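Local coordinates for protein restriction endonuclease EcoP15I, modification subunit (PDB 4ZCF) that methylates one adenine of the CAGCAG recognition site in DNA, using S-adenosyl-L-methionine, and works with the Res subunit in DNA restriction, at residues A[75-83]-A[543-551]; A[576-585]-A[605-615]. One frame throughout, in Å; residues are numbered along the deposited sequence.

Contact 1. Residues A[75-83]-A[543-551]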
# COMPACT_ATOMS: atom_id res chain seq x y z
N LYS A 75 18.71 21.27 -2.73
CA LYS A 75 19.96 22.00 -2.96
C LYS A 75 19.83 22.86 -4.25
O LYS A 75 20.81 23.44 -4.71
CB LYS A 75 21.06 20.94 -3.25
CG LYS A 75 22.09 20.68 -2.16
CD LYS A 75 23.11 19.66 -2.70
CE LYS A 75 24.29 19.44 -1.78
NZ LYS A 75 25.17 18.33 -2.25
N THR A 76 18.64 22.86 -4.88
CA THR A 76 18.40 23.51 -6.16
C THR A 76 17.18 24.43 -6.16
O THR A 76 16.45 24.54 -5.17
CB THR A 76 18.18 22.41 -7.25
OG1 THR A 76 17.15 21.51 -6.84
CG2 THR A 76 19.44 21.63 -7.59
N LEU A 77 16.96 25.09 -7.31
CA LEU A 77 15.80 25.91 -7.60
C LEU A 77 15.17 25.34 -8.90
O LEU A 77 15.77 24.52 -9.59
CB LEU A 77 16.17 27.39 -7.80
CG LEU A 77 17.02 28.13 -6.74
CD1 LEU A 77 17.16 29.60 -7.11
CD2 LEU A 77 16.40 28.04 -5.33
N LEU A 78 13.99 25.83 -9.25
CA LEU A 78 13.27 25.45 -10.45
C LEU A 78 12.99 26.68 -11.32
O LEU A 78 12.74 27.77 -10.81
CB LEU A 78 11.95 24.73 -10.11
CG LEU A 78 11.31 23.92 -11.26
CD1 LEU A 78 11.96 22.57 -11.39
CD2 LEU A 78 9.83 23.81 -11.10
N ALA A 79 13.07 26.48 -12.64
CA ALA A 79 12.78 27.51 -13.62
C ALA A 79 12.17 26.86 -14.83
O ALA A 79 12.34 25.66 -15.04
CB ALA A 79 14.05 28.25 -14.01
N GLU A 80 11.45 27.67 -15.62
CA GLU A 80 10.75 27.32 -16.85
C GLU A 80 11.68 27.34 -18.03
O GLU A 80 12.67 28.05 -18.02
CB GLU A 80 9.74 28.43 -17.18
CG GLU A 80 8.54 28.54 -16.29
CD GLU A 80 7.51 29.46 -16.90
OE1 GLU A 80 6.69 28.98 -17.72
OE2 GLU A 80 7.55 30.67 -16.59
N ASP A 81 11.27 26.65 -19.11
CA ASP A 81 11.91 26.78 -20.41
C ASP A 81 10.98 27.82 -21.04
O ASP A 81 9.92 27.45 -21.54
CB ASP A 81 11.90 25.48 -21.24
CG ASP A 81 12.67 25.58 -22.55
OD1 ASP A 81 12.54 26.62 -23.24
OD2 ASP A 81 13.39 24.63 -22.88
N LYS A 82 11.33 29.11 -20.88
CA LYS A 82 10.53 30.26 -21.35
C LYS A 82 10.17 30.19 -22.83
O LYS A 82 9.02 30.45 -23.17
CB LYS A 82 11.20 31.62 -21.01
CG LYS A 82 11.51 31.84 -19.52
CD LYS A 82 10.30 32.27 -18.69
CE LYS A 82 10.61 32.28 -17.20
NZ LYS A 82 9.48 32.84 -16.40
N THR A 83 11.13 29.80 -23.71
CA THR A 83 10.92 29.66 -25.16
C THR A 83 9.78 28.64 -25.41
O THR A 83 8.72 29.02 -25.94
CB THR A 83 12.24 29.31 -25.91
OG1 THR A 83 13.31 30.13 -25.44
CG2 THR A 83 12.12 29.46 -27.42
N ASP A 543 13.47 35.51 -12.52
CA ASP A 543 12.43 34.60 -13.01
C ASP A 543 12.52 33.24 -12.32
O ASP A 543 11.48 32.67 -12.00
CB ASP A 543 12.49 34.47 -14.53
CG ASP A 543 11.94 35.68 -15.28
OD1 ASP A 543 11.05 36.38 -14.72
OD2 ASP A 543 12.35 35.88 -16.46
N THR A 544 13.75 32.74 -12.05
CA THR A 544 14.01 31.50 -11.30
C THR A 544 13.42 31.60 -9.88
O THR A 544 12.78 30.65 -9.43
CB THR A 544 15.50 31.14 -11.34
OG1 THR A 544 15.94 31.11 -12.70
CG2 THR A 544 15.78 29.77 -10.68
N LEU A 545 13.58 32.75 -9.20
CA LEU A 545 13.05 33.01 -7.86
C LEU A 545 11.55 32.98 -7.80
O LEU A 545 11.00 32.32 -6.94
CB LEU A 545 13.53 34.36 -7.31
CG LEU A 545 14.97 34.51 -6.89
CD1 LEU A 545 15.16 35.84 -6.19
CD2 LEU A 545 15.41 33.38 -5.96
N LEU A 546 10.88 33.73 -8.69
CA LEU A 546 9.42 33.83 -8.78
C LEU A 546 8.78 32.45 -8.93
O LEU A 546 7.83 32.14 -8.20
CB LEU A 546 9.06 34.74 -9.96
CG LEU A 546 7.59 35.02 -10.25
CD1 LEU A 546 6.88 35.71 -9.07
CD2 LEU A 546 7.46 35.84 -11.52
N THR A 547 9.32 31.63 -9.85
CA THR A 547 8.92 30.26 -10.19
C THR A 547 9.09 29.33 -8.98
O THR A 547 8.16 28.60 -8.64
CB THR A 547 9.72 29.79 -11.45
OG1 THR A 547 9.36 30.62 -12.56
CG2 THR A 547 9.49 28.31 -11.80
N THR A 548 10.27 29.36 -8.34
CA THR A 548 10.57 28.57 -7.15
C THR A 548 9.66 29.00 -5.98
O THR A 548 9.06 28.15 -5.35
CB THR A 548 12.07 28.72 -6.79
OG1 THR A 548 12.87 28.39 -7.93
CG2 THR A 548 12.48 27.88 -5.60
N TRP A 549 9.56 30.31 -5.72
CA TRP A 549 8.74 30.86 -4.64
C TRP A 549 7.29 30.49 -4.78
O TRP A 549 6.69 30.14 -3.78
CB TRP A 549 8.89 32.39 -4.56
CG TRP A 549 10.19 32.88 -3.98
CD1 TRP A 549 11.33 32.16 -3.75
CD2 TRP A 549 10.48 34.23 -3.61
NE1 TRP A 549 12.31 32.98 -3.25
CE2 TRP A 549 11.83 34.26 -3.18
CE3 TRP A 549 9.72 35.42 -3.57
CZ2 TRP A 549 12.44 35.44 -2.72
CZ3 TRP A 549 10.33 36.59 -3.13
CH2 TRP A 549 11.66 36.59 -2.69
N CYS A 550 6.72 30.55 -5.99
CA CYS A 550 5.32 30.19 -6.24
C CYS A 550 5.05 28.70 -5.92
O CYS A 550 3.98 28.38 -5.43
CB CYS A 550 4.92 30.53 -7.67
SG CYS A 550 4.49 32.28 -7.93
N LEU A 551 6.02 27.81 -6.22
CA LEU A 551 5.92 26.36 -6.01
C LEU A 551 6.06 26.06 -4.52
O LEU A 551 5.17 25.43 -3.93
CB LEU A 551 6.98 25.60 -6.85
CG LEU A 551 6.93 24.05 -6.88
CD1 LEU A 551 5.59 23.51 -7.34
CD2 LEU A 551 8.12 23.47 -7.64
O HOH W 1 9.27 33.42 -13.40
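Thr548 of the helix turns its hydroxyl onto the backbone of Leu78, with OG1 2.9 Å from Leu78 O. The same OG1 lies 2.7 Å from Thr544 O, one turn back in its own helix, so a single proton has two carbonyls to choose from and the bond to the strand is probably shared. The first torsion (OG1 anti to the carbonyl carbon, chi1 -54°) brings the hydroxyl between these two acceptors and sends CG2 the other way, against CD2 of Leu77. Leu77 crosses both threonines at about a right angle; its CB meets Thr544 CG2 at 3.8 Å and its CD1 touches the same methyl. Thr547 adds its own methyl, CG2, 3.4 Å from Leu78 O, so that carbonyl is lined by threonine side chains.

Here a helix closes the edge of a sheet. Residues 76-80 form an end strand of the mixed sheet of the Rossmann-like methyltransferase fold; Leu77 and Ala79 make their backbone bonds to strand 508-514, and the backbone N and O of Leu78 face the other edge, where helix 539-552 of the C-terminal domain crosses. The axes pass 6.6 Å apart at 106°, nearly perpendicular.

Beyond Leu78 the seam is apolar in one direction: its CD2 reaches CD2 of Leu551 at 3.9 Å, the two side chains crossing aslant, and Leu551 also packs on helix 102-113. In the other direction it is polar. The chain of Lys82 bends back at chi2, bringing NZ to Glu80 OE2 (2.9 Å) in a salt bridge that approaches from the anti side, 30° out of the carboxylate plane, while Asn85 takes OE1. Lys82 NZ stays beyond salt-bridge range of the Asp543 carboxylate, but a water links it to the carbonyl Asp543 O, 2.7 Å from the water oxygen.

Contact 2. Residues A[576-585]-A[605-615]; sequences GRLYLIAPNF and PNKVVFYGSNF
Strands 577-580 and 607-611 run parallel, their axes 4.5 Å apart and inclined by 21°, and the donor strand alternates along the pair: Leu578 N to Lys607 O, Val609 N to Leu578 O, Leu580 N to Val609 O, Tyr611 N to Leu580 O. On one face Leu578 lies beside Val608, pointing the same way, with CD2 4.1 Å from Val608 CG1. Leu580 CD1 also leans on that CG1, while its CB meets Phe615 CZ at 3.5 Å, the two side chains at about a right angle. Both faces of the Phe615 ring are met: Phe610 CD2 lies over one near the rim, and a water that joins Phe585 N to Asn614 O sits above the centre of the other.

On the opposite face Tyr579 runs alongside Val609, CD2 3.9 Å from Val609 CB. Next to them Lys607 NZ comes within 3.5 Å of Arg577 CD, yet these cations sit among acids: Asp553 pairs with Lys607, and Arg577 has Asp575 of its own chain and Glu134 of the neighbouring Res subunit.

Past the strands, Asn614 carries the contact on. With CG anti to the carbonyl carbon (chi1 -72°), its amide reaches back so that ND2 gives a nearly straight bond (176°) to Ile581 O, 2.7 Å away and almost in the amide plane, while CB packs on Pro583 CB at 3.8 Å. Cutting this side chain back to an alanine would probably leave Ile581 O without its amide donor and the flank of the Pro583 ring less covered.

The two strands and helix 587-598 between them form a beta-alpha-beta unit of the C-terminal domain. Strands 569-574 and 639-643 flank the pair, helix 618-629 covers the face of Leu580 and Phe610, and helix 539-552 touches Tyr579 on the other.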
# COMPACT_ATOMS: atom_id res chain seq x y z
N GLY A 576 -3.76 33.83 -4.63
CA GLY A 576 -3.95 34.71 -3.49
C GLY A 576 -2.72 35.41 -2.94
O GLY A 576 -2.86 36.31 -2.11
N ARG A 577 -1.50 35.00 -3.35
CA ARG A 577 -0.28 35.65 -2.87
C ARG A 577 0.34 36.62 -3.88
O ARG A 577 0.39 36.32 -5.07
CB ARG A 577 0.73 34.67 -2.22
CG ARG A 577 0.75 33.24 -2.76
CD ARG A 577 0.48 32.20 -1.70
NE ARG A 577 0.53 30.84 -2.26
CZ ARG A 577 -0.49 29.98 -2.30
NH1 ARG A 577 -1.68 30.32 -1.81
NH2 ARG A 577 -0.33 28.78 -2.84
N LEU A 578 0.77 37.81 -3.39
CA LEU A 578 1.37 38.87 -4.23
C LEU A 578 2.88 38.99 -4.01
O LEU A 578 3.32 39.17 -2.89
CB LEU A 578 0.66 40.21 -4.02
CG LEU A 578 1.21 41.42 -4.77
CD1 LEU A 578 0.66 41.50 -6.21
CD2 LEU A 578 0.90 42.70 -4.02
N TYR A 579 3.65 38.93 -5.10
CA TYR A 579 5.11 38.99 -5.05
C TYR A 579 5.71 40.33 -5.45
O TYR A 579 5.42 40.86 -6.53
CB TYR A 579 5.73 37.84 -5.88
CG TYR A 579 5.29 36.48 -5.39
CD1 TYR A 579 4.05 35.95 -5.75
CD2 TYR A 579 6.09 35.74 -4.52
CE1 TYR A 579 3.63 34.71 -5.27
CE2 TYR A 579 5.67 34.50 -4.03
CZ TYR A 579 4.44 34.00 -4.41
OH TYR A 579 4.03 32.79 -3.92
N LEU A 580 6.57 40.87 -4.59
CA LEU A 580 7.28 42.12 -4.87
C LEU A 580 8.77 41.82 -4.81
O LEU A 580 9.36 41.86 -3.73
CB LEU A 580 6.87 43.29 -3.94
CG LEU A 580 5.40 43.48 -3.59
CD1 LEU A 580 5.25 44.52 -2.51
CD2 LEU A 580 4.58 43.85 -4.79
N ILE A 581 9.35 41.46 -5.96
CA ILE A 581 10.75 41.10 -6.11
C ILE A 581 11.62 42.31 -6.50
O ILE A 581 12.69 42.50 -5.93
CB ILE A 581 10.97 39.90 -7.10
CG1 ILE A 581 9.85 38.82 -6.98
CG2 ILE A 581 12.39 39.32 -7.00
CD1 ILE A 581 10.12 37.39 -7.52
N ALA A 582 11.16 43.10 -7.49
CA ALA A 582 11.88 44.26 -8.02
C ALA A 582 12.24 45.33 -6.96
O ALA A 582 11.47 45.52 -6.01
CB ALA A 582 11.08 44.89 -9.15
N PRO A 583 13.39 46.06 -7.08
CA PRO A 583 13.65 47.13 -6.10
C PRO A 583 12.86 48.39 -6.50
O PRO A 583 12.15 48.38 -7.51
CB PRO A 583 15.17 47.33 -6.18
CG PRO A 583 15.59 46.74 -7.49
CD PRO A 583 14.43 46.03 -8.13
N ASN A 584 13.00 49.46 -5.71
CA ASN A 584 12.37 50.75 -5.98
C ASN A 584 10.84 50.77 -5.87
O ASN A 584 10.18 51.46 -6.64
CB ASN A 584 12.89 51.40 -7.31
CG ASN A 584 14.40 51.40 -7.44
OD1 ASN A 584 15.12 52.11 -6.72
ND2 ASN A 584 14.92 50.58 -8.34
N PHE A 585 10.29 50.05 -4.87
CA PHE A 585 8.85 50.06 -4.57
C PHE A 585 8.57 51.41 -3.87
O PHE A 585 9.26 51.77 -2.91
CB PHE A 585 8.48 48.85 -3.68
CG PHE A 585 7.04 48.78 -3.22
CD1 PHE A 585 6.05 48.27 -4.05
CD2 PHE A 585 6.67 49.20 -1.94
CE1 PHE A 585 4.71 48.21 -3.62
CE2 PHE A 585 5.33 49.16 -1.53
CZ PHE A 585 4.36 48.67 -2.37
N PRO A 605 -5.86 39.64 -3.03
CA PRO A 605 -4.77 38.90 -2.36
C PRO A 605 -4.93 38.89 -0.84
O PRO A 605 -5.55 39.78 -0.27
CB PRO A 605 -3.50 39.64 -2.81
CG PRO A 605 -3.94 41.00 -3.17
CD PRO A 605 -5.43 41.01 -3.41
N ASN A 606 -4.37 37.87 -0.19
CA ASN A 606 -4.47 37.67 1.25
C ASN A 606 -3.10 37.50 1.88
O ASN A 606 -2.98 37.38 3.10
CB ASN A 606 -5.35 36.44 1.53
CG ASN A 606 -5.05 35.26 0.64
OD1 ASN A 606 -4.11 34.49 0.88
ND2 ASN A 606 -5.83 35.10 -0.42
N LYS A 607 -2.07 37.50 1.04
CA LYS A 607 -0.69 37.31 1.44
C LYS A 607 0.19 38.15 0.50
O LYS A 607 -0.06 38.18 -0.71
CB LYS A 607 -0.35 35.80 1.32
CG LYS A 607 0.88 35.33 2.09
CD LYS A 607 1.18 33.88 1.71
CE LYS A 607 2.66 33.60 1.61
NZ LYS A 607 2.95 32.40 0.79
N VAL A 608 1.17 38.89 1.07
CA VAL A 608 2.11 39.73 0.31
C VAL A 608 3.53 39.26 0.64
O VAL A 608 3.93 39.25 1.80
CB VAL A 608 1.93 41.27 0.52
CG1 VAL A 608 2.83 42.07 -0.42
CG2 VAL A 608 0.48 41.69 0.32
N VAL A 609 4.26 38.78 -0.39
CA VAL A 609 5.63 38.26 -0.28
C VAL A 609 6.60 39.22 -1.02
O VAL A 609 6.41 39.49 -2.19
CB VAL A 609 5.77 36.79 -0.79
CG1 VAL A 609 7.10 36.16 -0.37
CG2 VAL A 609 4.60 35.93 -0.34
N PHE A 610 7.62 39.72 -0.33
CA PHE A 610 8.58 40.63 -0.96
C PHE A 610 10.03 40.19 -0.75
O PHE A 610 10.36 39.58 0.26
CB PHE A 610 8.36 42.10 -0.51
CG PHE A 610 8.69 42.36 0.94
CD1 PHE A 610 7.74 42.17 1.94
CD2 PHE A 610 9.97 42.76 1.31
CE1 PHE A 610 8.07 42.35 3.28
CE2 PHE A 610 10.29 42.96 2.66
CZ PHE A 610 9.34 42.75 3.63
N TYR A 611 10.90 40.49 -1.72
CA TYR A 611 12.32 40.15 -1.66
C TYR A 611 13.10 41.17 -0.78
O TYR A 611 13.33 42.30 -1.20
CB TYR A 611 12.87 40.07 -3.09
CG TYR A 611 14.32 39.69 -3.22
CD1 TYR A 611 14.88 38.71 -2.42
CD2 TYR A 611 15.11 40.25 -4.22
CE1 TYR A 611 16.22 38.34 -2.55
CE2 TYR A 611 16.46 39.91 -4.34
CZ TYR A 611 17.01 38.94 -3.51
OH TYR A 611 18.32 38.56 -3.67
N GLY A 612 13.49 40.72 0.42
CA GLY A 612 14.23 41.45 1.45
C GLY A 612 15.36 42.34 0.97
O GLY A 612 15.35 43.54 1.25
N SER A 613 16.32 41.76 0.21
CA SER A 613 17.50 42.46 -0.36
C SER A 613 17.16 43.73 -1.17
O SER A 613 17.98 44.66 -1.20
CB SER A 613 18.32 41.51 -1.22
OG SER A 613 19.41 40.98 -0.49
N ASN A 614 15.98 43.75 -1.83
CA ASN A 614 15.51 44.87 -2.66
C ASN A 614 14.54 45.81 -1.92
O ASN A 614 13.93 46.70 -2.54
CB ASN A 614 14.89 44.32 -3.95
CG ASN A 614 15.88 43.76 -4.92
OD1 ASN A 614 17.10 44.00 -4.83
ND2 ASN A 614 15.38 43.04 -5.91
N PHE A 615 14.40 45.61 -0.58
CA PHE A 615 13.52 46.40 0.30
C PHE A 615 14.25 46.83 1.59
O PHE A 615 14.11 47.97 2.05
CB PHE A 615 12.24 45.59 0.64
CG PHE A 615 11.15 45.59 -0.40
CD1 PHE A 615 11.25 44.80 -1.54
CD2 PHE A 615 9.97 46.31 -0.20
CE1 PHE A 615 10.22 44.77 -2.49
CE2 PHE A 615 8.93 46.27 -1.14
CZ PHE A 615 9.07 45.50 -2.28
O HOH W 2 11.66 48.07 -3.02

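Overall arrangement
Helix 539-552 ties the two contacts together. In contact 1 it crosses the end strand of the methyltransferase sheet; its other flank meets contact 2, where Trp549 CH2 packs 3.7 Å from Tyr611 CB and Leu546 rests on Ile581. Contact 1 joins parts far apart in sequence and is only partly buried, using threonine hydroxyls and methyls, a few leucines and a lysine bridged by water. Contact 2 joins neighbouring strands within the C-terminal domain; it is more deeply buried and rests on regular backbone bonds with apolar and aromatic side chains, while residues at both ends of it, Arg577 and Ser613, meet the Res subunit. The centres of contact 1 and contact 2 are about 16 Å apart.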